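Long-range contact in dTDP Sugar Isomerase (Desulfovibrio desulfuricans subsp. desulfuricans str. G20, PDB 3EJK), which probably epimerises the sugar of dTDP-4-dehydro-6-deoxy-glucose at two carbons, giving dTDP-4-dehydro-beta-L-rhamnose: residues A79-R93 / Q121-L135. Residues are numbered along the deposited sequence; the frame is centred on the assembly and turned at random. Where two conformers were deposited one is given.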
loop_
_atom_site.group_PDB
_atom_site.type_symbol
_atom_site.label_atom_id
_atom_site.label_comp_id
_atom_site.label_asym_id
_atom_site.label_seq_id
_atom_site.Cartn_x
_atom_site.Cartn_y
_atom_site.Cartn_z
ATOM N N ALA A 79 -0.083 4.154 6.930
ATOM C CA ALA A 79 0.055 5.235 5.938
ATOM C C ALA A 79 -1.258 5.290 5.180
ATOM O O ALA A 79 -1.933 4.285 5.048
ATOM C CB ALA A 79 1.254 5.066 5.002
ATOM N N VAL A 80 -1.637 6.491 4.751
ATOM C CA VAL A 80 -2.915 6.703 4.054
ATOM C C VAL A 80 -2.668 7.381 2.694
ATOM O O VAL A 80 -2.744 8.606 2.561
ATOM C CB VAL A 80 -3.886 7.533 4.919
ATOM C CG1 VAL A 80 -5.180 7.795 4.168
ATOM C CG2 VAL A 80 -4.183 6.790 6.278
ATOM N N PRO A 81 -2.380 6.582 1.674
ATOM C CA PRO A 81 -2.029 7.145 0.362
ATOM C C PRO A 81 -3.196 7.609 -0.471
ATOM O O PRO A 81 -3.016 8.339 -1.446
ATOM C CB PRO A 81 -1.327 5.993 -0.346
ATOM C CG PRO A 81 -1.805 4.764 0.343
ATOM C CD PRO A 81 -2.309 5.120 1.699
ATOM N N VAL A 82 -4.377 7.179 -0.078
ATOM C CA VAL A 82 -5.619 7.597 -0.760
ATOM C C VAL A 82 -6.627 8.080 0.274
ATOM O O VAL A 82 -6.852 7.427 1.299
ATOM C CB VAL A 82 -6.211 6.458 -1.635
ATOM C CG1 VAL A 82 -7.573 6.858 -2.234
ATOM C CG2 VAL A 82 -5.218 6.076 -2.742
ATOM N N GLY A 83 -7.163 9.269 0.040
ATOM C CA GLY A 83 -8.174 9.842 0.925
ATOM C C GLY A 83 -7.646 10.384 2.236
ATOM O O GLY A 83 -6.486 10.790 2.357
ATOM N N CYS A 84 -8.510 10.345 3.240
ATOM C CA CYS A 84 -8.166 10.907 4.532
ATOM C C CYS A 84 -8.853 10.245 5.671
ATOM O O CYS A 84 -10.035 9.933 5.583
ATOM C CB CYS A 84 -8.394 12.416 4.483
ATOM S SG CYS A 84 -7.922 13.357 5.928
ATOM N N ILE A 85 -8.114 9.989 6.742
ATOM C CA ILE A 85 -8.734 9.419 7.936
ATOM C C ILE A 85 -8.355 10.154 9.189
ATOM O O ILE A 85 -7.363 10.890 9.261
ATOM C CB ILE A 85 -8.393 7.905 8.198
ATOM C CG1 ILE A 85 -6.937 7.773 8.660
ATOM C CG2 ILE A 85 -8.769 7.004 6.983
ATOM C CD1 ILE A 85 -6.499 6.358 8.985
ATOM N N HIS A 86 -9.232 9.957 10.157
ATOM C CA HIS A 86 -9.046 10.420 11.522
ATOM C C HIS A 86 -8.804 9.179 12.351
ATOM O O HIS A 86 -9.623 8.255 12.364
ATOM C CB HIS A 86 -10.253 11.208 12.033
ATOM C CG HIS A 86 -10.266 12.630 11.574
ATOM N ND1 HIS A 86 -10.955 13.626 12.235
ATOM C CD2 HIS A 86 -9.596 13.241 10.564
ATOM C CE1 HIS A 86 -10.753 14.778 11.618
ATOM N NE2 HIS A 86 -9.924 14.574 10.609
ATOM N N VAL A 87 -7.643 9.142 12.987
ATOM C CA VAL A 87 -7.286 8.042 13.872
ATOM C C VAL A 87 -7.350 8.506 15.317
ATOM O O VAL A 87 -6.972 9.627 15.638
ATOM C CB VAL A 87 -5.847 7.517 13.629
ATOM C CG1 VAL A 87 -5.571 6.283 14.519
ATOM C CG2 VAL A 87 -5.598 7.199 12.158
ATOM N N VAL A 88 -7.876 7.644 16.175
ATOM C CA VAL A 88 -7.859 7.903 17.600
ATOM C C VAL A 88 -7.203 6.738 18.308
ATOM O O VAL A 88 -7.508 5.573 18.052
ATOM C CB VAL A 88 -9.246 8.132 18.205
ATOM C CG1 VAL A 88 -9.136 8.232 19.726
ATOM C CG2 VAL A 88 -9.922 9.382 17.616
ATOM N N LEU A 89 -6.290 7.084 19.205
ATOM C CA LEU A 89 -5.552 6.102 20.010
ATOM C C LEU A 89 -5.942 6.301 21.460
ATOM O O LEU A 89 -6.137 7.416 21.900
ATOM C CB LEU A 89 -4.029 6.291 19.865
ATOM C CG LEU A 89 -3.433 6.285 18.448
ATOM C CD1 LEU A 89 -1.906 6.249 18.561
ATOM C CD2 LEU A 89 -3.929 5.100 17.700
ATOM N N TYR A 90 -6.113 5.189 22.163
ATOM C CA TYR A 90 -6.458 5.187 23.593
ATOM C C TYR A 90 -5.553 4.250 24.371
ATOM O O TYR A 90 -5.491 3.051 24.106
ATOM C CB TYR A 90 -7.907 4.802 23.835
ATOM C CG TYR A 90 -8.166 4.557 25.304
ATOM C CD1 TYR A 90 -8.039 5.586 26.224
ATOM C CD2 TYR A 90 -8.520 3.298 25.767
ATOM C CE1 TYR A 90 -8.245 5.370 27.559
ATOM C CE2 TYR A 90 -8.750 3.086 27.104
ATOM C CZ TYR A 90 -8.607 4.118 27.988
ATOM O OH TYR A 90 -8.815 3.896 29.315
ATOM N N ASP A 91 -4.839 4.840 25.317
ATOM C CA ASP A 91 -3.874 4.103 26.146
ATOM C C ASP A 91 -4.533 3.414 27.336
ATOM O O ASP A 91 -4.735 4.006 28.393
ATOM C CB ASP A 91 -2.774 5.039 26.624
ATOM C CG ASP A 91 -1.572 4.305 27.154
ATOM O OD1 ASP A 91 -1.680 3.082 27.416
ATOM O OD2 ASP A 91 -0.519 4.967 27.307
ATOM N N GLY A 92 -4.825 2.138 27.132
ATOM C CA GLY A 92 -5.446 1.304 28.155
ATOM C C GLY A 92 -4.426 0.572 29.009
ATOM O O GLY A 92 -4.775 -0.232 29.871
ATOM N N ARG A 93 -3.160 0.883 28.787
ATOM C CA ARG A 93 -2.054 0.231 29.533
ATOM C C ARG A 93 -1.983 0.764 30.951
ATOM O O ARG A 93 -1.678 1.928 31.198
ATOM C CB ARG A 93 -0.728 0.409 28.802
ATOM C CG ARG A 93 -0.730 -0.212 27.436
ATOM C CD ARG A 93 0.482 0.195 26.618
ATOM N NE ARG A 93 0.517 1.635 26.410
ATOM C CZ ARG A 93 1.420 2.240 25.657
ATOM N NH1 ARG A 93 2.298 1.504 25.036
ATOM N NH2 ARG A 93 1.424 3.557 25.481
ATOM N N GLN A 121 -0.804 -3.012 22.575
ATOM C CA GLN A 121 -1.694 -2.878 23.704
ATOM C C GLN A 121 -2.306 -1.491 23.833
ATOM O O GLN A 121 -2.813 -1.098 24.886
ATOM C CB GLN A 121 -1.011 -3.389 24.975
ATOM C CG GLN A 121 -0.745 -4.902 24.886
ATOM C CD GLN A 121 -0.028 -5.485 26.091
ATOM O OE1 GLN A 121 0.039 -4.872 27.150
ATOM N NE2 GLN A 121 0.497 -6.699 25.932
ATOM N N VAL A 122 -2.263 -0.780 22.727
ATOM C CA VAL A 122 -2.909 0.517 22.618
ATOM C C VAL A 122 -4.104 0.326 21.694
ATOM O O VAL A 122 -3.965 -0.205 20.588
ATOM C CB VAL A 122 -1.993 1.611 22.025
ATOM C CG1 VAL A 122 -2.803 2.880 21.683
ATOM C CG2 VAL A 122 -0.870 1.954 22.984
ATOM N N TRP A 123 -5.277 0.721 22.171
ATOM C CA TRP A 123 -6.501 0.650 21.368
ATOM C C TRP A 123 -6.472 1.677 20.258
ATOM O O TRP A 123 -6.025 2.815 20.441
ATOM C CB TRP A 123 -7.750 0.916 22.199
ATOM C CG TRP A 123 -8.119 -0.143 23.199
ATOM C CD1 TRP A 123 -7.881 -0.115 24.547
ATOM C CD2 TRP A 123 -8.834 -1.353 22.944
ATOM N NE1 TRP A 123 -8.391 -1.247 25.144
ATOM C CE2 TRP A 123 -8.976 -2.026 24.179
ATOM C CE3 TRP A 123 -9.358 -1.945 21.792
ATOM C CZ2 TRP A 123 -9.619 -3.246 24.285
ATOM C CZ3 TRP A 123 -9.993 -3.164 21.910
ATOM C CH2 TRP A 123 -10.102 -3.805 23.133
ATOM N N TYR A 124 -6.963 1.259 19.104
ATOM C CA TYR A 124 -7.075 2.154 17.953
ATOM C C TYR A 124 -8.368 1.998 17.160
ATOM O O TYR A 124 -9.008 0.971 17.127
ATOM C CB TYR A 124 -5.844 2.092 17.042
ATOM C CG TYR A 124 -5.520 0.741 16.453
ATOM C CD1 TYR A 124 -4.691 -0.144 17.112
ATOM C CD2 TYR A 124 -6.018 0.374 15.215
ATOM C CE1 TYR A 124 -4.381 -1.390 16.555
ATOM C CE2 TYR A 124 -5.729 -0.853 14.651
ATOM C CZ TYR A 124 -4.905 -1.733 15.320
ATOM O OH TYR A 124 -4.612 -2.963 14.755
ATOM N N GLY A 125 -8.756 3.120 16.596
ATOM C CA GLY A 125 -9.933 3.225 15.745
ATOM C C GLY A 125 -9.685 4.302 14.709
ATOM O O GLY A 125 -8.862 5.192 14.910
ATOM N N PHE A 126 -10.383 4.207 13.590
ATOM C CA PHE A 126 -10.235 5.221 12.546
ATOM C C PHE A 126 -11.454 5.296 11.652
ATOM O O PHE A 126 -12.240 4.350 11.555
ATOM C CB PHE A 126 -8.951 5.002 11.728
ATOM C CG PHE A 126 -8.811 3.616 11.145
ATOM C CD1 PHE A 126 -9.356 3.302 9.927
ATOM C CD2 PHE A 126 -8.120 2.627 11.829
ATOM C CE1 PHE A 126 -9.213 2.037 9.381
ATOM C CE2 PHE A 126 -7.984 1.365 11.305
ATOM C CZ PHE A 126 -8.538 1.063 10.073
ATOM N N ALA A 127 -11.603 6.461 11.041
ATOM C CA ALA A 127 -12.708 6.751 10.136
ATOM C C ALA A 127 -12.297 7.643 8.980
ATOM O O ALA A 127 -11.462 8.517 9.118
ATOM C CB ALA A 127 -13.865 7.398 10.901
ATOM N N ALA A 128 -12.939 7.400 7.844
ATOM C CA ALA A 128 -12.715 8.182 6.634
ATOM C C ALA A 128 -13.542 9.454 6.670
ATOM O O ALA A 128 -14.738 9.435 6.929
ATOM C CB ALA A 128 -13.064 7.361 5.360
ATOM N N THR A 129 -12.873 10.560 6.392
ATOM C CA THR A 129 -13.514 11.873 6.330
ATOM C C THR A 129 -13.804 12.259 4.895
ATOM O O THR A 129 -13.275 11.694 3.931
ATOM C CB THR A 129 -12.622 12.971 6.943
ATOM O OG1 THR A 129 -11.453 13.121 6.135
ATOM C CG2 THR A 129 -12.208 12.615 8.366
ATOM N N GLY A 130 -14.690 13.213 4.740
ATOM C CA GLY A 130 -14.989 13.704 3.406
ATOM C C GLY A 130 -16.018 12.875 2.682
ATOM O O GLY A 130 -16.852 12.218 3.289
ATOM N N ASP A 131 -15.913 12.875 1.365
ATOM C CA ASP A 131 -16.913 12.218 0.536
ATOM C C ASP A 131 -16.365 11.224 -0.468
ATOM O O ASP A 131 -17.039 10.867 -1.428
ATOM C CB ASP A 131 -17.784 13.260 -0.173
ATOM C CG ASP A 131 -17.019 14.069 -1.187
ATOM O OD1 ASP A 131 -15.823 13.775 -1.399
ATOM O OD2 ASP A 131 -17.618 14.998 -1.772
ATOM N N THR A 132 -15.135 10.794 -0.232
ATOM C CA THR A 132 -14.507 9.748 -1.043
ATOM C C THR A 132 -13.766 8.763 -0.131
ATOM O O THR A 132 -13.397 9.107 0.983
ATOM C CB THR A 132 -13.583 10.310 -2.152
ATOM O OG1 THR A 132 -12.504 11.046 -1.572
ATOM C CG2 THR A 132 -14.380 11.206 -3.080
ATOM N N PRO A 133 -13.576 7.528 -0.596
ATOM C CA PRO A 133 -12.960 6.528 0.265
ATOM C C PRO A 133 -11.495 6.742 0.558
ATOM O O PRO A 133 -10.766 7.416 -0.178
ATOM C CB PRO A 133 -13.152 5.211 -0.510
ATOM C CG PRO A 133 -14.057 5.533 -1.672
ATOM C CD PRO A 133 -13.922 6.996 -1.925
ATOM N N ALA A 134 -11.098 6.163 1.674
ATOM C CA ALA A 134 -9.723 6.165 2.091
ATOM C C ALA A 134 -9.163 4.763 1.922
ATOM O O ALA A 134 -9.894 3.761 1.905
ATOM C CB ALA A 134 -9.584 6.627 3.550
ATOM N N LEU A 135 -7.860 4.729 1.721
ATOM C CA LEU A 135 -7.108 3.469 1.660
ATOM C C LEU A 135 -5.986 3.579 2.663
ATOM O O LEU A 135 -5.075 4.385 2.520
ATOM C CB LEU A 135 -6.515 3.180 0.278
ATOM C CG LEU A 135 -5.936 1.756 0.235
ATOM C CD1 LEU A 135 -7.096 0.720 0.102
ATOM C CD2 LEU A 135 -4.940 1.594 -0.871
HETATM O O HOH W 1 -11.437 10.208 2.596
#
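Strands 84-90 and 123-128 run antiparallel, their axes 4.5 Å apart, and H86, V88 and Y90 form hydrogen-bonded pairs with A127, G125 and W123. Beyond this ladder, T129 N bonds to C84 O and L135 N to V82 O. A water accepts from C84 N, within reach of T129 O and T132 O.

I85, V87, L89, Y124 and F126 share one face. I85 CD1 packs on F126 CB at 3.9 Å, and I85 CG2 meets A134 CB at 3.5 Å. F126 CG stands between its own backbone N and carbonyl carbon (chi1 54°). The ring leads away from strand 84-90 and meets the F78 ring, their planes at about 90°. L89 CD2 touches Y124 CB at 3.6 Å.

On the other face H86 carries its ring, and T129 CG2 lies over it, 3.7 Å from the centroid, a CH-pi contact. The Y90 and W123 rings are nearly parallel but barely overlap. At the far end, V122 CG2 sits over the centre of the R93 guanidinium, 3.5 Å from CZ. D91 grips that group side-on in a salt bridge, NE to OD1 and NH2 to OD2, and NH2 also bonds to E21 O.

Y124 OH hydrogen-bonds to a citrate, probably from the crystallisation liquor, which may mark a pocket. The arrangement is the antiparallel strand pairing of a cupin-type beta fold, as in dTDP-sugar epimerases.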